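Local coordinates for protein O-methyltransferase (Burkholderia thailandensis, PDB 3MCZ) that probably transfers a methyl group from S-adenosylmethionine to a hydroxyl oxygen of its substrate, and probably works as a dimer, at residues 182-187 against 247-252; 251-256 against 282-287. All blocks are in the same frame, centred on the assembly; numbering follows the deposited sequence.

Contact 1: residues 182-187 against 247-252; sequences TVIDLA and GAADVV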
loop_
_atom_site.group_PDB
_atom_site.type_symbol
_atom_site.label_atom_id
_atom_site.label_comp_id
_atom_site.label_asym_id
_atom_site.label_seq_id
_atom_site.Cartn_x
_atom_site.Cartn_y
_atom_site.Cartn_z
ATOM N N THR A 182 37.416 23.743 7.374
ATOM C CA THR A 182 36.186 23.893 8.129
ATOM C C THR A 182 34.966 23.607 7.274
ATOM O O THR A 182 34.948 23.901 6.065
ATOM C CB THR A 182 36.033 25.311 8.693
ATOM O OG1 THR A 182 36.153 26.261 7.619
ATOM C CG2 THR A 182 37.102 25.578 9.806
ATOM N N VAL A 183 33.971 23.018 7.935
ATOM C CA VAL A 183 32.712 22.624 7.347
ATOM C C VAL A 183 31.541 23.057 8.245
ATOM O O VAL A 183 31.563 22.870 9.472
ATOM C CB VAL A 183 32.597 21.079 7.195
ATOM C CG1 VAL A 183 31.278 20.700 6.456
ATOM C CG2 VAL A 183 33.779 20.488 6.515
ATOM N N ILE A 184 30.492 23.569 7.621
ATOM C CA ILE A 184 29.230 23.848 8.277
ATOM C C ILE A 184 28.126 22.977 7.632
ATOM O O ILE A 184 27.954 23.003 6.411
ATOM C CB ILE A 184 28.916 25.345 8.170
ATOM C CG1 ILE A 184 29.848 26.138 9.060
ATOM C CG2 ILE A 184 27.473 25.620 8.489
ATOM C CD1 ILE A 184 29.668 27.637 8.979
ATOM N N ASP A 185 27.433 22.176 8.451
ATOM C CA ASP A 185 26.324 21.288 8.008
ATOM C C ASP A 185 24.991 21.940 8.446
ATOM O O ASP A 185 24.606 21.901 9.631
ATOM C CB ASP A 185 26.496 19.895 8.649
ATOM C CG ASP A 185 25.664 18.790 7.977
ATOM O OD1 ASP A 185 25.072 19.004 6.875
ATOM O OD2 ASP A 185 25.625 17.667 8.562
ATOM N N LEU A 186 24.299 22.533 7.493
ATOM C CA LEU A 186 23.092 23.286 7.762
ATOM C C LEU A 186 21.890 22.320 7.805
ATOM O O LEU A 186 21.678 21.537 6.885
ATOM C CB LEU A 186 22.888 24.382 6.715
ATOM C CG LEU A 186 23.944 25.512 6.625
ATOM C CD1 LEU A 186 23.693 26.342 5.338
ATOM C CD2 LEU A 186 24.002 26.405 7.874
ATOM N N ALA A 187 21.117 22.356 8.886
ATOM C CA ALA A 187 19.997 21.429 8.999
ATOM C C ALA A 187 20.567 20.015 9.051
ATOM O O ALA A 187 19.960 19.069 8.523
ATOM C CB ALA A 187 19.029 21.576 7.806
ATOM N N GLY A 247 29.392 33.934 10.242
ATOM C CA GLY A 247 29.709 32.527 9.998
ATOM C C GLY A 247 30.526 32.442 8.732
ATOM O O GLY A 247 30.369 33.269 7.837
ATOM N N ALA A 248 31.401 31.450 8.662
ATOM C CA ALA A 248 32.211 31.217 7.469
ATOM C C ALA A 248 32.803 29.806 7.543
ATOM O O ALA A 248 33.259 29.359 8.630
ATOM C CB ALA A 248 33.336 32.258 7.380
ATOM N N ALA A 249 32.810 29.100 6.410
ATOM C CA ALA A 249 33.502 27.822 6.323
ATOM C C ALA A 249 33.986 27.597 4.914
ATOM O O ALA A 249 33.493 28.225 3.976
ATOM C CB ALA A 249 32.606 26.654 6.764
ATOM N N ASP A 250 34.924 26.659 4.769
ATOM C CA ASP A 250 35.400 26.250 3.447
ATOM C C ASP A 250 34.355 25.454 2.657
ATOM O O ASP A 250 34.283 25.562 1.432
ATOM C CB ASP A 250 36.666 25.422 3.605
ATOM C CG ASP A 250 37.797 26.230 4.224
ATOM O OD1 ASP A 250 37.968 27.388 3.782
ATOM O OD2 ASP A 250 38.472 25.738 5.177
ATOM N N VAL A 251 33.595 24.634 3.367
ATOM C CA VAL A 251 32.513 23.849 2.813
ATOM C C VAL A 251 31.249 23.993 3.651
ATOM O O VAL A 251 31.256 23.865 4.883
ATOM C CB VAL A 251 32.866 22.346 2.626
ATOM C CG1 VAL A 251 31.679 21.603 1.946
ATOM C CG2 VAL A 251 34.116 22.174 1.802
ATOM N N VAL A 252 30.140 24.323 2.979
ATOM C CA VAL A 252 28.853 24.494 3.634
ATOM C C VAL A 252 27.922 23.481 2.990
ATOM O O VAL A 252 27.894 23.353 1.777
ATOM C CB VAL A 252 28.318 25.947 3.448
ATOM C CG1 VAL A 252 26.906 26.120 4.041
ATOM C CG2 VAL A 252 29.339 26.971 4.026
HETATM O O HOH W 1 38.408 27.464 7.268
#
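Thr-182 and Asp-250 fasten the start of this parallel strand pair through an exchange of main-chain and side-chain bonds. With chi1 at 54°, Thr-182 holds OG1 between its own N and carbonyl carbon, from where it accepts the N-H of Asp-250 (OG1 to N, 3.1 Å). The favour is returned at the carboxylate: OD2 of Asp-250 takes the N-H of Thr-182 at 3.1 Å, on its anti side and 27° out of the carboxylate plane. The same OD2 also accepts from Arg-181 N and from a water that is hydrogen-bonded to Thr-182 OG1, so several partners fix the carboxylate where the chain turns its corner at Asp-250. Beyond the corner the pairing becomes regular, Val-251 N giving to Thr-182 O and Ile-184 N to Val-251 O at 2.9 Å. On the face shared with Val-252, Ile-184 swings CG1 to the side opposite its carbonyl carbon (chi1 -71°), and CG1 reaches Ala-249 CB at 3.6 Å; CD1 continues along the same methyl. Further on, Leu-186 leans its CD1 across CG1 of Val-252 at 3.5 Å, a tight carbon contact. Two neighbouring parallel strands, 182-186 and 251-255, thus meet at the centre of the Rossmann-like sheet of the S-adenosylmethionine-dependent methyltransferase fold.

Contact 2: residues 251-256 against 282-287; sequences VVMLND and ALLILT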
loop_
_atom_site.group_PDB
_atom_site.type_symbol
_atom_site.label_atom_id
_atom_site.label_comp_id
_atom_site.label_asym_id
_atom_site.label_seq_id
_atom_site.Cartn_x
_atom_site.Cartn_y
_atom_site.Cartn_z
ATOM N N VAL A 251 33.595 24.634 3.367
ATOM C CA VAL A 251 32.513 23.849 2.813
ATOM C C VAL A 251 31.249 23.993 3.651
ATOM O O VAL A 251 31.256 23.865 4.883
ATOM C CB VAL A 251 32.866 22.346 2.626
ATOM C CG1 VAL A 251 31.679 21.603 1.946
ATOM C CG2 VAL A 251 34.116 22.174 1.802
ATOM N N VAL A 252 30.140 24.323 2.979
ATOM C CA VAL A 252 28.853 24.494 3.634
ATOM C C VAL A 252 27.922 23.481 2.990
ATOM O O VAL A 252 27.894 23.353 1.777
ATOM C CB VAL A 252 28.318 25.947 3.448
ATOM C CG1 VAL A 252 26.906 26.120 4.041
ATOM C CG2 VAL A 252 29.339 26.971 4.026
HETATM N N MSE A 253 27.154 22.738 3.788
HETATM C CA MSE A 253 26.315 21.694 3.220
HETATM C C MSE A 253 24.842 21.931 3.553
HETATM O O MSE A 253 24.522 22.268 4.673
HETATM C CB MSE A 253 26.737 20.320 3.746
HETATM C CG MSE A 253 28.182 20.020 3.591
HETATM SE SE MSE A 253 28.635 18.173 3.927
HETATM C CE MSE A 253 28.413 18.143 5.780
ATOM N N LEU A 254 24.001 21.707 2.552
ATOM C CA LEU A 254 22.547 21.670 2.640
ATOM C C LEU A 254 22.103 20.328 2.068
ATOM O O LEU A 254 21.766 20.238 0.895
ATOM C CB LEU A 254 21.945 22.756 1.768
ATOM C CG LEU A 254 21.704 24.141 2.323
ATOM C CD1 LEU A 254 21.284 25.053 1.161
ATOM C CD2 LEU A 254 20.626 24.157 3.483
ATOM N N ASN A 255 22.103 19.280 2.877
ATOM C CA ASN A 255 21.920 17.944 2.321
ATOM C C ASN A 255 20.497 17.464 2.532
ATOM O O ASN A 255 20.069 17.343 3.672
ATOM C CB ASN A 255 22.899 16.970 2.972
ATOM C CG ASN A 255 24.337 17.242 2.571
ATOM O OD1 ASN A 255 25.250 17.123 3.394
ATOM N ND2 ASN A 255 24.539 17.640 1.312
ATOM N N ASP A 256 19.753 17.259 1.429
ATOM C CA ASP A 256 18.466 16.553 1.456
ATOM C C ASP A 256 17.530 17.230 2.449
ATOM O O ASP A 256 16.903 16.542 3.260
ATOM C CB ASP A 256 18.734 15.082 1.835
ATOM C CG ASP A 256 17.603 14.114 1.476
ATOM O OD1 ASP A 256 16.775 14.398 0.583
ATOM O OD2 ASP A 256 17.592 13.012 2.095
ATOM N N ALA A 282 33.179 25.778 -1.205
ATOM C CA ALA A 282 32.067 25.158 -1.931
ATOM C C ALA A 282 30.823 25.069 -1.076
ATOM O O ALA A 282 30.887 24.823 0.135
ATOM C CB ALA A 282 32.456 23.736 -2.430
ATOM N N LEU A 283 29.694 25.239 -1.743
ATOM C CA LEU A 283 28.384 24.947 -1.199
ATOM C C LEU A 283 27.903 23.625 -1.825
ATOM O O LEU A 283 27.902 23.476 -3.076
ATOM C CB LEU A 283 27.407 26.074 -1.588
ATOM C CG LEU A 283 25.936 25.833 -1.199
ATOM C CD1 LEU A 283 25.766 25.599 0.321
ATOM C CD2 LEU A 283 25.006 26.962 -1.672
ATOM N N LEU A 284 27.509 22.667 -0.982
ATOM C CA LEU A 284 27.021 21.381 -1.458
ATOM C C LEU A 284 25.539 21.300 -1.179
ATOM O O LEU A 284 25.108 21.548 -0.057
ATOM C CB LEU A 284 27.706 20.207 -0.762
ATOM C CG LEU A 284 29.231 20.166 -0.811
ATOM C CD1 LEU A 284 29.766 18.892 -0.132
ATOM C CD2 LEU A 284 29.794 20.313 -2.244
ATOM N N ILE A 285 24.765 20.975 -2.209
ATOM C CA ILE A 285 23.345 20.721 -2.035
ATOM C C ILE A 285 22.987 19.369 -2.631
ATOM O O ILE A 285 23.132 19.152 -3.808
ATOM C CB ILE A 285 22.472 21.785 -2.693
ATOM C CG1 ILE A 285 22.827 23.206 -2.186
ATOM C CG2 ILE A 285 20.958 21.433 -2.460
ATOM C CD1 ILE A 285 22.120 24.363 -2.932
ATOM N N LEU A 286 22.521 18.467 -1.783
ATOM C CA LEU A 286 22.063 17.175 -2.214
ATOM C C LEU A 286 20.541 17.246 -2.289
ATOM O O LEU A 286 19.881 17.630 -1.326
ATOM C CB LEU A 286 22.479 16.147 -1.187
ATOM C CG LEU A 286 22.191 14.705 -1.533
ATOM C CD1 LEU A 286 22.965 14.272 -2.788
ATOM C CD2 LEU A 286 22.587 13.852 -0.306
ATOM N N THR A 287 19.991 16.872 -3.429
ATOM C CA THR A 287 18.577 17.012 -3.654
ATOM C C THR A 287 18.087 15.913 -4.608
ATOM O O THR A 287 18.809 15.500 -5.540
ATOM C CB THR A 287 18.259 18.432 -4.156
ATOM O OG1 THR A 287 16.847 18.594 -4.220
ATOM C CG2 THR A 287 18.861 18.711 -5.572
HETATM O O HOH W 2 18.782 19.918 -0.001
#
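Val-252 N gives to Ala-282 O, and Val-252 O takes Leu-284 N, the first rungs of a ladder of backbone bonds characteristic of parallel strands, whose axes here run 8° apart. Leu-254 N follows, giving to Leu-284 O at 2.8 Å. Toward the C-terminal end the rungs are less straight: Leu-286 N to Leu-254 O stretches to 3.3 Å, Asp-256 N gives to Leu-286 O, and in both the donor is tilted from the carbonyl plane. A water donates to both Leu-254 O and Leu-286 O, giving each carbonyl a second partner. Apolar contacts line both faces. On one, Val-251 CG1 meets Leu-284 CD1 at 3.9 Å, and CG of selenomethionine Met-253 approaches the same methyl. On the other, Leu-283 sets CG anti to its N, beside the carbonyl carbon (chi1 174°), and CD1, turned by chi2 57°, comes to 3.4 Å from Val-252 O and against CG1 of that valine; Leu-254 and Ile-285 run side by side. Among the buried polar groups, Asn-255 ND2 lies 3.6 Å from Leu-286 CB and has no hydrogen-bonding partner in the model. Helix 319-328 packs on Ile-285 through Ile-322 and Val-326, while strand 341-347 touches Leu-284 through Leu-343 and binds Asp-256 OD1 through Tyr-341 OH.

Contacts 1 and 2 illustrate how one central strand, 251-255, serves two neighbours: 182-186 along one edge and 281-288 along the other; the centres of the two contacts lie about 9 Å apart. Val-251 and Val-252 belong to both, and the pairing of contact 1 continues through Met-253, whose N probably bonds Ile-184 O at 2.8 Å and whose O probably takes the N-H of Leu-186, also at 2.8 Å. The side chain of Met-253 leads back to strand 182-186, its CE lying 3.6 Å from Asp-185 CG. In methyltransferases of this fold the cofactor generally binds at the C-terminal ends of such parallel strands, so these strand ends probably face the cofactor site.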